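Long-range contacts in general secretion pathway protein C (PDB 2I6V), which takes part, through a protein of which this chain is the periplasmic PDZ domain, in type II secretion, and is probably required for cholera toxin to cross the outer membrane: residues A[44-49]-A[68-73]; A[5-10]-A[21-26]; A[39-44]-A[74-79]. One frame throughout, in Å; residues are numbered along the deposited sequence.

Interaction 1 (A[44-49]-A[68-73])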
ATOM      1  N   VAL A  44       0.852  -2.683  -5.494  1.00  9.96           N
ATOM      2  CA  VAL A  44       0.720  -2.171  -6.856  1.00 13.60           C
ATOM      3  C   VAL A  44      -0.434  -1.190  -7.039  1.00 14.62           C
ATOM      4  O   VAL A  44      -0.424  -0.372  -7.966  1.00 15.04           O
ATOM      5  CB  VAL A  44       0.621  -3.318  -7.876  1.00 13.61           C
ATOM      6  CG1 VAL A  44       1.879  -4.183  -7.820  1.00 15.94           C
ATOM      7  CG2 VAL A  44      -0.608  -4.174  -7.601  1.00 16.90           C
ATOM      8  N   ALA A  45      -1.430  -1.256  -6.163  1.00 10.55           N
ATOM      9  CA  ALA A  45      -2.538  -0.307  -6.252  1.00 11.87           C
ATOM     10  C   ALA A  45      -3.067   0.062  -4.881  1.00 12.96           C
ATOM     11  O   ALA A  45      -2.912  -0.692  -3.916  1.00 13.43           O
ATOM     12  CB  ALA A  45      -3.656  -0.878  -7.115  1.00 12.23           C
ATOM     13  N   LEU A  46      -3.713   1.220  -4.811  1.00 12.22           N
ATOM     14  CA  LEU A  46      -4.351   1.695  -3.594  1.00 13.17           C
ATOM     15  C   LEU A  46      -5.748   2.164  -3.983  1.00 15.16           C
ATOM     16  O   LEU A  46      -5.891   3.024  -4.851  1.00 13.27           O
ATOM     17  CB  LEU A  46      -3.528   2.850  -3.011  1.00 15.43           C
ATOM     18  CG  LEU A  46      -3.863   3.384  -1.623  1.00 14.96           C
ATOM     19  CD1 LEU A  46      -4.032   2.241  -0.624  1.00 20.48           C
ATOM     20  CD2 LEU A  46      -2.749   4.340  -1.171  1.00 17.50           C
ATOM     21  N   ASN A  47      -6.780   1.578  -3.371  1.00 13.76           N
ATOM     22  CA  ASN A  47      -8.158   1.831  -3.804  1.00 16.30           C
ATOM     23  C   ASN A  47      -8.374   1.636  -5.312  1.00 15.65           C
ATOM     24  O   ASN A  47      -9.188   2.334  -5.931  1.00 15.92           O
ATOM     25  CB  ASN A  47      -8.604   3.237  -3.395  1.00 17.79           C
ATOM     26  CG  ASN A  47      -8.711   3.401  -1.897  1.00 23.41           C
ATOM     27  OD1 ASN A  47      -8.495   2.455  -1.138  1.00 24.47           O
ATOM     28  ND2 ASN A  47      -9.051   4.609  -1.460  1.00 23.90           N
ATOM     29  N   GLY A  48      -7.640   0.697  -5.904  1.00 12.48           N
ATOM     30  CA  GLY A  48      -7.799   0.376  -7.324  1.00 14.02           C
ATOM     31  C   GLY A  48      -7.047   1.313  -8.253  1.00 13.58           C
ATOM     32  O   GLY A  48      -7.069   1.152  -9.473  1.00 17.39           O
ATOM     33  N   LEU A  49      -6.369   2.291  -7.668  1.00 10.70           N
ATOM     34  CA  LEU A  49      -5.627   3.279  -8.419  1.00 11.56           C
ATOM     35  C   LEU A  49      -4.140   2.921  -8.388  1.00 13.90           C
ATOM     36  O   LEU A  49      -3.634   2.372  -7.407  1.00 13.78           O
ATOM     37  CB  LEU A  49      -5.849   4.668  -7.828  1.00 11.67           C
ATOM     38  CG  LEU A  49      -7.288   5.203  -7.921  1.00 13.49           C
ATOM     39  CD1 LEU A  49      -7.556   6.242  -6.849  1.00 15.48           C
ATOM     40  CD2 LEU A  49      -7.557   5.762  -9.313  1.00 15.06           C
ATOM     41  N   THR A  68     -12.473   6.242   5.694  1.00 20.93           N
ATOM     42  CA  THR A  68     -12.576   5.361   6.849  1.00 22.35           C
ATOM     43  C   THR A  68     -11.941   4.002   6.569  1.00 19.93           C
ATOM     44  O   THR A  68     -11.784   3.188   7.474  1.00 17.46           O
ATOM     45  CB  THR A  68     -14.037   5.150   7.294  1.00 24.04           C
ATOM     46  OG1 THR A  68     -14.788   4.560   6.225  1.00 27.32           O
ATOM     47  CG2 THR A  68     -14.671   6.482   7.693  1.00 26.04           C
ATOM     48  N   GLU A  69     -11.588   3.759   5.311  1.00 19.04           N
ATOM     49  CA  GLU A  69     -10.970   2.494   4.932  1.00 19.81           C
ATOM     50  C   GLU A  69     -10.255   2.656   3.604  1.00 19.01           C
ATOM     51  O   GLU A  69     -10.557   3.579   2.847  1.00 18.27           O
ATOM     52  CB  GLU A  69     -12.026   1.390   4.816  1.00 20.07           C
ATOM     53  CG  GLU A  69     -13.126   1.706   3.807  1.00 23.28           C
ATOM     54  CD  GLU A  69     -14.312   0.751   3.878  1.00 26.69           C
ATOM     55  OE1 GLU A  69     -14.404  -0.043   4.837  1.00 29.61           O
ATOM     56  OE2 GLU A  69     -15.160   0.800   2.961  1.00 31.04           O
ATOM     57  N   MET A  70      -9.313   1.757   3.331  1.00 17.88           N
ATOM     58  CA  MET A  70      -8.582   1.734   2.062  1.00 18.99           C
ATOM     59  C   MET A  70      -8.322   0.290   1.669  1.00 16.70           C
ATOM     60  O   MET A  70      -8.268  -0.588   2.528  1.00 15.57           O
ATOM     61  CB  MET A  70      -7.221   2.406   2.202  1.00 16.24           C
ATOM     62  CG  MET A  70      -7.238   3.837   2.635  1.00 25.05           C
ATOM     63  SD  MET A  70      -5.590   4.523   2.427  1.00 29.62           S
ATOM     64  CE  MET A  70      -4.556   3.162   2.942  1.00 22.82           C
ATOM     65  N   SER A  71      -8.147   0.040   0.376  1.00 16.22           N
ATOM     66  CA  SER A  71      -7.686  -1.275  -0.066  1.00 15.78           C
ATOM     67  C   SER A  71      -6.321  -1.146  -0.707  1.00 17.93           C
ATOM     68  O   SER A  71      -6.077  -0.233  -1.498  1.00 20.99           O
ATOM     69  CB  SER A  71      -8.650  -1.891  -1.069  1.00 18.34           C
ATOM     70  OG  SER A  71      -8.478  -1.277  -2.331  1.00 25.95           O
ATOM     71  N   LEU A  72      -5.435  -2.068  -0.369  1.00 13.69           N
ATOM     72  CA  LEU A  72      -4.111  -2.115  -0.963  1.00 12.94           C
ATOM     73  C   LEU A  72      -4.034  -3.413  -1.752  1.00 12.81           C
ATOM     74  O   LEU A  72      -4.236  -4.489  -1.196  1.00 12.34           O
ATOM     75  CB  LEU A  72      -3.066  -2.110   0.147  1.00 13.69           C
ATOM     76  CG  LEU A  72      -1.583  -2.030  -0.191  1.00 15.09           C
ATOM     77  CD1 LEU A  72      -1.223  -0.694  -0.840  1.00 15.14           C
ATOM     78  CD2 LEU A  72      -0.789  -2.223   1.092  1.00 16.14           C
ATOM     79  N   THR A  73      -3.764  -3.313  -3.052  1.00 10.58           N
ATOM     80  CA  THR A  73      -3.625  -4.504  -3.872  1.00 10.72           C
ATOM     81  C   THR A  73      -2.163  -4.910  -3.827  1.00 11.63           C
ATOM     82  O   THR A  73      -1.288  -4.105  -4.145  1.00 12.15           O
ATOM     83  CB  THR A  73      -4.031  -4.245  -5.338  1.00 10.49           C
ATOM     84  OG1 THR A  73      -5.395  -3.798  -5.390  1.00 11.89           O
ATOM     85  CG2 THR A  73      -3.891  -5.528  -6.165  1.00 13.63           C
TER
HETATM   86  O   HOH W   1      -6.378  -1.392  -4.416  1.00 16.73           O
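Val44 and Ala45 both face Thr73 where two antiparallel strands of the PDZ domain meet, forming a classic beta bulge in which one carbonyl serves two successive amides. Val44 N reaches Thr73 O at 2.9 Å, nearly in line with the C=O bond, while the bond from Ala45 N to the same Thr73 O is weak at 3.5 Å. In return Thr73 N donates to Ala45 O, and beyond the bulge Asn47 N reaches Ser71 O at 2.7 Å.

Strand 42-46 stops at Leu46, where a type I' turn to Leu49 begins, but a side chain carries the pairing one step further. Asn47 holds CG beside its own backbone N (chi1 -67°), and OD1 accepts from Ser71 N at 2.9 Å with a C=O...N angle of 173°. Asparagine suits this place twice over: its amide oxygen imitates a peptide carbonyl, and it tolerates the positive phi of the turn. Gly48, also at positive phi, suits the next corner.

Apolar contacts fill the face that carries Leu46 and Leu72, a non-hydrogen-bonded pair. Leu46 CD1 touches Met70 CE at 3.7 Å, the flexible thioether bending at chi3 (-39°), and Leu72 CD1 at 4.1 Å. Helix 54-62 covers Leu46 with Leu60 and Phe61, so branched and flexible hydrocarbon chains fit well here. On the other face the small Ala45 CB lies against Thr73 CB and OG1, and Thr73 CG2 meets Val44 CG2.

Polar groups on this second side share a water. It accepts from Gly48 N at 2.9 Å, is hydrogen-bonded to Ser71 OG, and donates to Thr73 OG1 at 2.8 Å, a hydroxyl oxygen that is also hydrogen-bonded to Asp82 OD1.

Interaction 2 (A[5-10]-A[21-26])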
ATOM      1  N   GLN A   5       1.290   3.178  10.614  1.00 10.64           N
ATOM      2  CA  GLN A   5       0.975   2.193  11.652  1.00  9.59           C
ATOM      3  C   GLN A   5       0.785   0.808  11.030  1.00  9.58           C
ATOM      4  O   GLN A   5       1.025  -0.215  11.687  1.00 10.22           O
ATOM      5  CB  GLN A   5      -0.303   2.584  12.414  1.00 10.58           C
ATOM      6  CG  GLN A   5      -0.250   3.943  13.103  1.00 11.50           C
ATOM      7  CD  GLN A   5       0.637   3.949  14.339  1.00 11.29           C
ATOM      8  OE1 GLN A   5       1.176   2.914  14.752  1.00 11.35           O
ATOM      9  NE2 GLN A   5       0.767   5.128  14.963  1.00 13.32           N
ATOM     10  N   TYR A   6       0.370   0.798   9.759  1.00  9.78           N
ATOM     11  CA  TYR A   6      -0.046  -0.426   9.062  1.00  9.34           C
ATOM     12  C   TYR A   6       1.068  -1.011   8.217  1.00 11.49           C
ATOM     13  O   TYR A   6       1.183  -2.225   8.097  1.00 12.93           O
ATOM     14  CB  TYR A   6      -1.230  -0.141   8.122  1.00 10.48           C
ATOM     15  CG  TYR A   6      -2.484   0.354   8.816  1.00  9.31           C
ATOM     16  CD1 TYR A   6      -3.526  -0.521   9.109  1.00 10.92           C
ATOM     17  CD2 TYR A   6      -2.625   1.691   9.178  1.00 10.91           C
ATOM     18  CE1 TYR A   6      -4.676  -0.078   9.737  1.00 10.64           C
ATOM     19  CE2 TYR A   6      -3.781   2.150   9.801  1.00 10.45           C
ATOM     20  CZ  TYR A   6      -4.800   1.254  10.083  1.00 12.45           C
ATOM     21  OH  TYR A   6      -5.949   1.703  10.712  1.00 13.16           O
ATOM     22  N   VAL A   7       1.875  -0.142   7.609  1.00 10.26           N
ATOM     23  CA  VAL A   7       2.784  -0.600   6.573  1.00 10.24           C
ATOM     24  C   VAL A   7       3.902   0.403   6.319  1.00  9.42           C
ATOM     25  O   VAL A   7       3.744   1.612   6.556  1.00 11.10           O
ATOM     26  CB  VAL A   7       2.006  -0.879   5.252  1.00 10.98           C
ATOM     27  CG1 VAL A   7       1.506   0.438   4.631  1.00 11.26           C
ATOM     28  CG2 VAL A   7       2.878  -1.640   4.271  1.00 12.60           C
ATOM     29  N   ARG A   8       5.037  -0.109   5.849  1.00  9.21           N
ATOM     30  CA  ARG A   8       6.109   0.730   5.338  1.00 10.34           C
ATOM     31  C   ARG A   8       6.343   0.352   3.884  1.00 10.95           C
ATOM     32  O   ARG A   8       6.207  -0.820   3.510  1.00 10.94           O
ATOM     33  CB  ARG A   8       7.384   0.572   6.177  1.00 11.94           C
ATOM     34  CG  ARG A   8       7.269   1.320   7.507  1.00 14.19           C
ATOM     35  CD  ARG A   8       8.397   1.054   8.486  1.00 16.82           C
ATOM     36  NE  ARG A   8       7.961   1.520   9.799  1.00 20.40           N
ATOM     37  CZ  ARG A   8       8.557   1.246  10.952  1.00 22.32           C
ATOM     38  NH1 ARG A   8       8.044   1.739  12.075  1.00 20.06           N
ATOM     39  NH2 ARG A   8       9.667   0.515  10.986  1.00 22.01           N
ATOM     40  N   LEU A   9       6.677   1.348   3.065  1.00  9.96           N
ATOM     41  CA  LEU A   9       6.832   1.131   1.628  1.00  9.73           C
ATOM     42  C   LEU A   9       8.175   1.633   1.128  1.00 10.30           C
ATOM     43  O   LEU A   9       8.682   2.655   1.594  1.00 10.34           O
ATOM     44  CB  LEU A   9       5.722   1.850   0.864  1.00  9.50           C
ATOM     45  CG  LEU A   9       4.282   1.472   1.216  1.00 10.26           C
ATOM     46  CD1 LEU A   9       3.330   2.381   0.462  1.00 11.34           C
ATOM     47  CD2 LEU A   9       4.037   0.005   0.874  1.00  9.98           C
ATOM     48  N   SER A  10       8.749   0.912   0.176  1.00  9.23           N
ATOM     49  CA  SER A  10       9.956   1.379  -0.524  1.00  8.57           C
ATOM     50  C   SER A  10       9.808   1.150  -2.025  1.00 10.43           C
ATOM     51  O   SER A  10       9.140   0.217  -2.457  1.00 10.42           O
ATOM     52  CB  SER A  10      11.225   0.697   0.015  1.00 11.63           C
ATOM     53  OG  SER A  10      11.183  -0.716  -0.127  1.00 12.36           O
ATOM     54  N   TYR A  21       5.744  -0.888  -5.019  1.00  9.28           N
ATOM     55  CA  TYR A  21       6.370  -0.648  -3.711  1.00  8.39           C
ATOM     56  C   TYR A  21       6.508  -1.929  -2.899  1.00 10.93           C
ATOM     57  O   TYR A  21       5.535  -2.664  -2.713  1.00 10.77           O
ATOM     58  CB  TYR A  21       5.597   0.412  -2.906  1.00  8.07           C
ATOM     59  CG  TYR A  21       5.573   1.734  -3.618  1.00 10.42           C
ATOM     60  CD1 TYR A  21       6.467   2.742  -3.278  1.00 11.05           C
ATOM     61  CD2 TYR A  21       4.691   1.956  -4.662  1.00  9.36           C
ATOM     62  CE1 TYR A  21       6.471   3.947  -3.958  1.00  8.50           C
ATOM     63  CE2 TYR A  21       4.679   3.160  -5.351  1.00  8.91           C
ATOM     64  CZ  TYR A  21       5.574   4.150  -4.992  1.00 10.25           C
ATOM     65  OH  TYR A  21       5.558   5.342  -5.685  1.00 10.75           O
ATOM     66  N   ARG A  22       7.724  -2.202  -2.439  1.00  9.12           N
ATOM     67  CA  ARG A  22       7.946  -3.324  -1.542  1.00  8.61           C
ATOM     68  C   ARG A  22       7.315  -3.010  -0.200  1.00 10.41           C
ATOM     69  O   ARG A  22       7.503  -1.927   0.355  1.00  9.63           O
ATOM     70  CB  ARG A  22       9.438  -3.557  -1.317  1.00  8.45           C
ATOM     71  CG  ARG A  22       9.740  -4.885  -0.642  1.00  9.49           C
ATOM     72  CD  ARG A  22      11.186  -4.912  -0.143  1.00  8.18           C
ATOM     73  NE  ARG A  22      11.542  -6.198   0.465  1.00 11.28           N
ATOM     74  CZ  ARG A  22      11.182  -6.578   1.692  1.00 13.29           C
ATOM     75  NH1 ARG A  22      10.427  -5.774   2.449  1.00 10.86           N
ATOM     76  NH2 ARG A  22      11.552  -7.772   2.148  1.00 11.23           N
ATOM     77  N   VAL A  23       6.584  -3.984   0.323  1.00  7.22           N
ATOM     78  CA  VAL A  23       5.946  -3.869   1.625  1.00  8.78           C
ATOM     79  C   VAL A  23       6.850  -4.369   2.757  1.00  9.96           C
ATOM     80  O   VAL A  23       7.420  -5.463   2.668  1.00 10.02           O
ATOM     81  CB  VAL A  23       4.657  -4.726   1.642  1.00  8.13           C
ATOM     82  CG1 VAL A  23       4.157  -4.956   3.053  1.00 11.98           C
ATOM     83  CG2 VAL A  23       3.576  -4.108   0.754  1.00  8.79           C
ATOM     84  N   SER A  24       6.958  -3.564   3.818  1.00  9.54           N
ATOM     85  CA  SER A  24       7.635  -3.951   5.059  1.00  9.85           C
ATOM     86  C   SER A  24       6.668  -3.720   6.213  1.00  9.78           C
ATOM     87  O   SER A  24       5.715  -2.962   6.084  1.00  8.58           O
ATOM     88  CB  SER A  24       8.905  -3.115   5.292  1.00 10.61           C
ATOM     89  OG  SER A  24       9.895  -3.370   4.295  1.00 12.66           O
ATOM     90  N   PRO A  25       6.910  -4.372   7.350  1.00 10.35           N
ATOM     91  CA  PRO A  25       6.022  -4.169   8.497  1.00 10.81           C
ATOM     92  C   PRO A  25       5.911  -2.700   8.916  1.00 13.19           C
ATOM     93  O   PRO A  25       6.900  -1.962   8.889  1.00 12.80           O
ATOM     94  CB  PRO A  25       6.685  -5.000   9.601  1.00  9.61           C
ATOM     95  CG  PRO A  25       7.427  -6.081   8.838  1.00 11.28           C
ATOM     96  CD  PRO A  25       7.980  -5.339   7.638  1.00 11.33           C
ATOM     97  N   GLY A  26       4.699  -2.287   9.278  1.00 13.67           N
ATOM     98  CA  GLY A  26       4.488  -0.967   9.826  1.00 15.06           C
ATOM     99  C   GLY A  26       4.833  -0.924  11.303  1.00 12.89           C
ATOM    100  O   GLY A  26       5.447  -1.849  11.865  1.00 14.16           O
TER
HETATM  101  O   HOH W   2       9.879  -2.315   1.850  1.00 17.19           O
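A chi1 of 69° sets Val7 CG2 anti to its backbone N, and the methyl meets Val23 CG1 at 3.8 Å, the two side chains crossing at about a right angle. Arg8 turns CG beside its own N (chi1 -76°) and then runs extended along the end of the partner strand: CD passes 3.4 Å from Pro25 O, and Gly26 C lies over one face of the guanidinium. The aliphatic part of arginine can lie along the backbone while its charged end stays at the exposed surface.

Both strands belong to the beta hairpin 7-14/17-25 of the PDZ domain. Arg8 and Ser24 exchange two backbone bonds, Ser10 and Arg22 two more. Leu9 CB packs on Tyr21 CB at 4.0 Å, and the buried Val23, beta-branched as suits a strand, also touches Phe32 of helix 29-34.

On the Arg8 face a water bonds to Ser10 OG at 2.9 Å and Ser24 OG at 2.7 Å, so two short hydroxyl residues are bridged across the strands. The Arg22 side chain leads away to a salt bridge with Asp39. Glycine fits the far end because Gly26 CA closes to 3.5 Å from Val7 N, with any side chain directed into the opposing backbone.

Interaction 3 (A[39-44]-A[74-79])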
ATOM      1  N   ASP A  39       5.935  -9.388   4.817  1.00 10.38           N
ATOM      2  CA  ASP A  39       7.139  -8.676   4.413  1.00  9.19           C
ATOM      3  C   ASP A  39       7.525  -9.130   3.002  1.00 10.36           C
ATOM      4  O   ASP A  39       7.494 -10.328   2.694  1.00 11.73           O
ATOM      5  CB  ASP A  39       8.297  -8.958   5.375  1.00  9.77           C
ATOM      6  CG  ASP A  39       9.562  -8.230   4.974  1.00 11.42           C
ATOM      7  OD1 ASP A  39       9.534  -6.988   4.973  1.00 12.24           O
ATOM      8  OD2 ASP A  39      10.579  -8.899   4.653  1.00 13.73           O
ATOM      9  N   GLY A  40       7.874  -8.173   2.145  1.00  8.95           N
ATOM     10  CA  GLY A  40       8.252  -8.493   0.771  1.00 10.39           C
ATOM     11  C   GLY A  40       7.106  -8.585  -0.236  1.00 11.38           C
ATOM     12  O   GLY A  40       7.339  -8.818  -1.423  1.00 10.11           O
ATOM     13  N   ASP A  41       5.866  -8.419   0.219  1.00  9.31           N
ATOM     14  CA  ASP A  41       4.748  -8.298  -0.712  1.00 11.38           C
ATOM     15  C   ASP A  41       5.019  -7.109  -1.624  1.00 10.16           C
ATOM     16  O   ASP A  41       5.677  -6.150  -1.217  1.00 10.34           O
ATOM     17  CB  ASP A  41       3.450  -8.014   0.029  1.00 10.40           C
ATOM     18  CG  ASP A  41       2.836  -9.245   0.657  1.00 14.04           C
ATOM     19  OD1 ASP A  41       3.275 -10.370   0.348  1.00 12.48           O
ATOM     20  OD2 ASP A  41       1.882  -9.062   1.449  1.00 10.70           O
ATOM     21  N   MET A  42       4.496  -7.158  -2.844  1.00 10.04           N
ATOM     22  CA  MET A  42       4.635  -6.016  -3.764  1.00 10.23           C
ATOM     23  C   MET A  42       3.327  -5.250  -3.898  1.00  9.61           C
ATOM     24  O   MET A  42       2.362  -5.769  -4.443  1.00 12.94           O
ATOM     25  CB  MET A  42       5.097  -6.475  -5.151  1.00 10.99           C
ATOM     26  CG  MET A  42       6.590  -6.741  -5.243  1.00 12.67           C
ATOM     27  SD  MET A  42       7.548  -5.227  -4.996  1.00 11.94           S
ATOM     28  CE  MET A  42       6.892  -4.230  -6.334  1.00 13.57           C
ATOM     29  N   ALA A  43       3.300  -4.011  -3.418  1.00  9.27           N
ATOM     30  CA  ALA A  43       2.082  -3.211  -3.481  1.00  8.64           C
ATOM     31  C   ALA A  43       2.000  -2.542  -4.842  1.00 10.38           C
ATOM     32  O   ALA A  43       2.961  -1.913  -5.299  1.00  9.83           O
ATOM     33  CB  ALA A  43       2.085  -2.168  -2.393  1.00 10.33           C
ATOM     34  N   VAL A  44       0.852  -2.683  -5.494  1.00  9.96           N
ATOM     35  CA  VAL A  44       0.720  -2.171  -6.856  1.00 13.60           C
ATOM     36  C   VAL A  44      -0.434  -1.190  -7.039  1.00 14.62           C
ATOM     37  O   VAL A  44      -0.424  -0.372  -7.966  1.00 15.04           O
ATOM     38  CB  VAL A  44       0.621  -3.318  -7.876  1.00 13.61           C
ATOM     39  CG1 VAL A  44       1.879  -4.183  -7.820  1.00 15.94           C
ATOM     40  CG2 VAL A  44      -0.608  -4.174  -7.601  1.00 16.90           C
ATOM     41  N   VAL A  74      -1.897  -6.150  -3.434  1.00 10.49           N
ATOM     42  CA  VAL A  74      -0.505  -6.623  -3.409  1.00 10.44           C
ATOM     43  C   VAL A  74      -0.310  -7.853  -4.284  1.00 11.82           C
ATOM     44  O   VAL A  74      -1.261  -8.588  -4.551  1.00 11.77           O
ATOM     45  CB  VAL A  74      -0.020  -6.946  -1.983  1.00  9.49           C
ATOM     46  CG1 VAL A  74      -0.163  -5.717  -1.077  1.00 12.31           C
ATOM     47  CG2 VAL A  74      -0.778  -8.149  -1.412  1.00 11.52           C
ATOM     48  N   GLU A  75       0.929  -8.065  -4.715  1.00 10.31           N
ATOM     49  CA  GLU A  75       1.297  -9.250  -5.478  1.00 10.86           C
ATOM     50  C   GLU A  75       2.205 -10.113  -4.608  1.00 11.91           C
ATOM     51  O   GLU A  75       3.175  -9.619  -4.028  1.00 12.50           O
ATOM     52  CB  GLU A  75       2.024  -8.840  -6.753  1.00 13.25           C
ATOM     53  CG  GLU A  75       2.078  -9.906  -7.827  1.00 19.09           C
ATOM     54  CD  GLU A  75       2.358  -9.302  -9.189  1.00 22.42           C
ATOM     55  OE1 GLU A  75       3.481  -8.796  -9.389  1.00 23.72           O
ATOM     56  OE2 GLU A  75       1.448  -9.303 -10.053  1.00 26.41           O
ATOM     57  N   ARG A  76       1.873 -11.401  -4.519  1.00 10.00           N
ATOM     58  CA  ARG A  76       2.593 -12.345  -3.688  1.00 10.26           C
ATOM     59  C   ARG A  76       2.586 -13.681  -4.424  1.00 13.09           C
ATOM     60  O   ARG A  76       1.526 -14.186  -4.782  1.00 13.94           O
ATOM     61  CB  ARG A  76       1.910 -12.473  -2.314  1.00 11.13           C
ATOM     62  CG  ARG A  76       2.618 -13.409  -1.351  1.00 11.97           C
ATOM     63  CD  ARG A  76       1.731 -13.709  -0.144  1.00 13.71           C
ATOM     64  NE  ARG A  76       1.377 -12.474   0.540  1.00 13.13           N
ATOM     65  CZ  ARG A  76       0.350 -12.340   1.372  1.00 15.08           C
ATOM     66  NH1 ARG A  76      -0.438 -13.378   1.624  1.00 15.57           N
ATOM     67  NH2 ARG A  76       0.107 -11.161   1.940  1.00 12.94           N
ATOM     68  N   ASP A  77       3.774 -14.213  -4.684  1.00 13.17           N
ATOM     69  CA  ASP A  77       3.917 -15.471  -5.421  1.00 16.09           C
ATOM     70  C   ASP A  77       3.173 -15.431  -6.765  1.00 17.89           C
ATOM     71  O   ASP A  77       2.543 -16.415  -7.183  1.00 20.63           O
ATOM     72  CB  ASP A  77       3.461 -16.650  -4.559  1.00 18.18           C
ATOM     73  CG  ASP A  77       4.187 -16.710  -3.231  1.00 24.46           C
ATOM     74  OD1 ASP A  77       5.405 -16.414  -3.196  1.00 28.23           O
ATOM     75  OD2 ASP A  77       3.538 -17.042  -2.216  1.00 29.87           O
ATOM     76  N   GLY A  78       3.252 -14.279  -7.424  1.00 16.64           N
ATOM     77  CA  GLY A  78       2.725 -14.097  -8.774  1.00 18.16           C
ATOM     78  C   GLY A  78       1.231 -13.867  -8.862  1.00 20.46           C
ATOM     79  O   GLY A  78       0.680 -13.747  -9.957  1.00 23.20           O
ATOM     80  N   GLN A  79       0.567 -13.807  -7.712  1.00 17.76           N
ATOM     81  CA  GLN A  79      -0.877 -13.605  -7.688  1.00 20.20           C
ATOM     82  C   GLN A  79      -1.215 -12.331  -6.938  1.00 18.91           C
ATOM     83  O   GLN A  79      -0.513 -11.964  -6.005  1.00 16.36           O
ATOM     84  CB  GLN A  79      -1.571 -14.779  -7.006  1.00 22.54           C
ATOM     85  CG  GLN A  79      -1.529 -16.074  -7.794  1.00 31.47           C
ATOM     86  CD  GLN A  79      -2.417 -17.137  -7.183  1.00 36.96           C
ATOM     87  OE1 GLN A  79      -2.279 -17.480  -6.004  1.00 41.15           O
ATOM     88  NE2 GLN A  79      -3.341 -17.664  -7.980  1.00 39.72           N
TER
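Asp41 offers both carboxylate oxygens to Arg76 in a bidentate salt bridge, side-on through NE and NH2: NE donates to OD1 of Asp41 and NH2 of Arg76 to OD2 of Asp41, each bond 2.8 Å long. Both oxygens are met on their syn sides and close to the guanidinium plane, the two flat groups lying only 18° apart. Arg76 sets out with CG anti to its N (chi1 -178°) and bends at chi3, which turns the edge bearing NE and NH2 toward the aspartate. Each partner has a further bond: Asp41 OD2 also accepts from Gln38 N, and Arg76 NH2 donates to Gly36 O. Such a buried carboxylate is well served by arginine, whose paired donors probably stabilise its negative charge.

Met42 follows with the regular backbone bonds of an antiparallel pair. Its N donates to Glu75 O at 3.0 Å, and its O accepts from Glu75 N at 2.7 Å. The CB atoms of Met42 and Glu75 stand together on one face, 4.2 Å apart, after which the methionine chain folds away. Both residues are partly exposed, a setting in which the glutamate's charge is easily carried.

Ala43 turns to the other face, opposite Val74, and the CA atoms approach to 4.3 Å. Val74 CG1 lies 4.4 Å from Ala43 CB, a loose contact, and Val23, Leu51 and Leu72 also touch this alanine, so a small residue suits so enclosed a spot.

Strand 69-76 ends here in a type I' turn from Arg76 to Gln79, and strand 42-46 is paired on its other side with strand 17-25. A central strand flanked in this way, in a curled antiparallel sheet with two helices, is characteristic of the PDZ fold.

Interactions 1 and 3 join the same two strands, 42-46 and 69-76, share Val44, and touch where Leu72 CD1 meets Ala43 CB; interaction 1 is nested within the chain loop that interaction 3 closes. Interaction 2 lies in the neighbouring hairpin, tied to interaction 3 by probable hydrogen bonds from Ala43 N to Tyr21 O and Gly40 N to Val23 O. All three are partly buried. Interaction 1 pairs a leucine-methionine cluster under helix 54-62 with a water-linked polar side, interaction 2 puts Arg8 and two partly exposed serines on one face and the buried Val23 on the other, and interaction 3 adds to its backbone pairing a salt bridge between the buried Asp41 and the partly exposed Arg76.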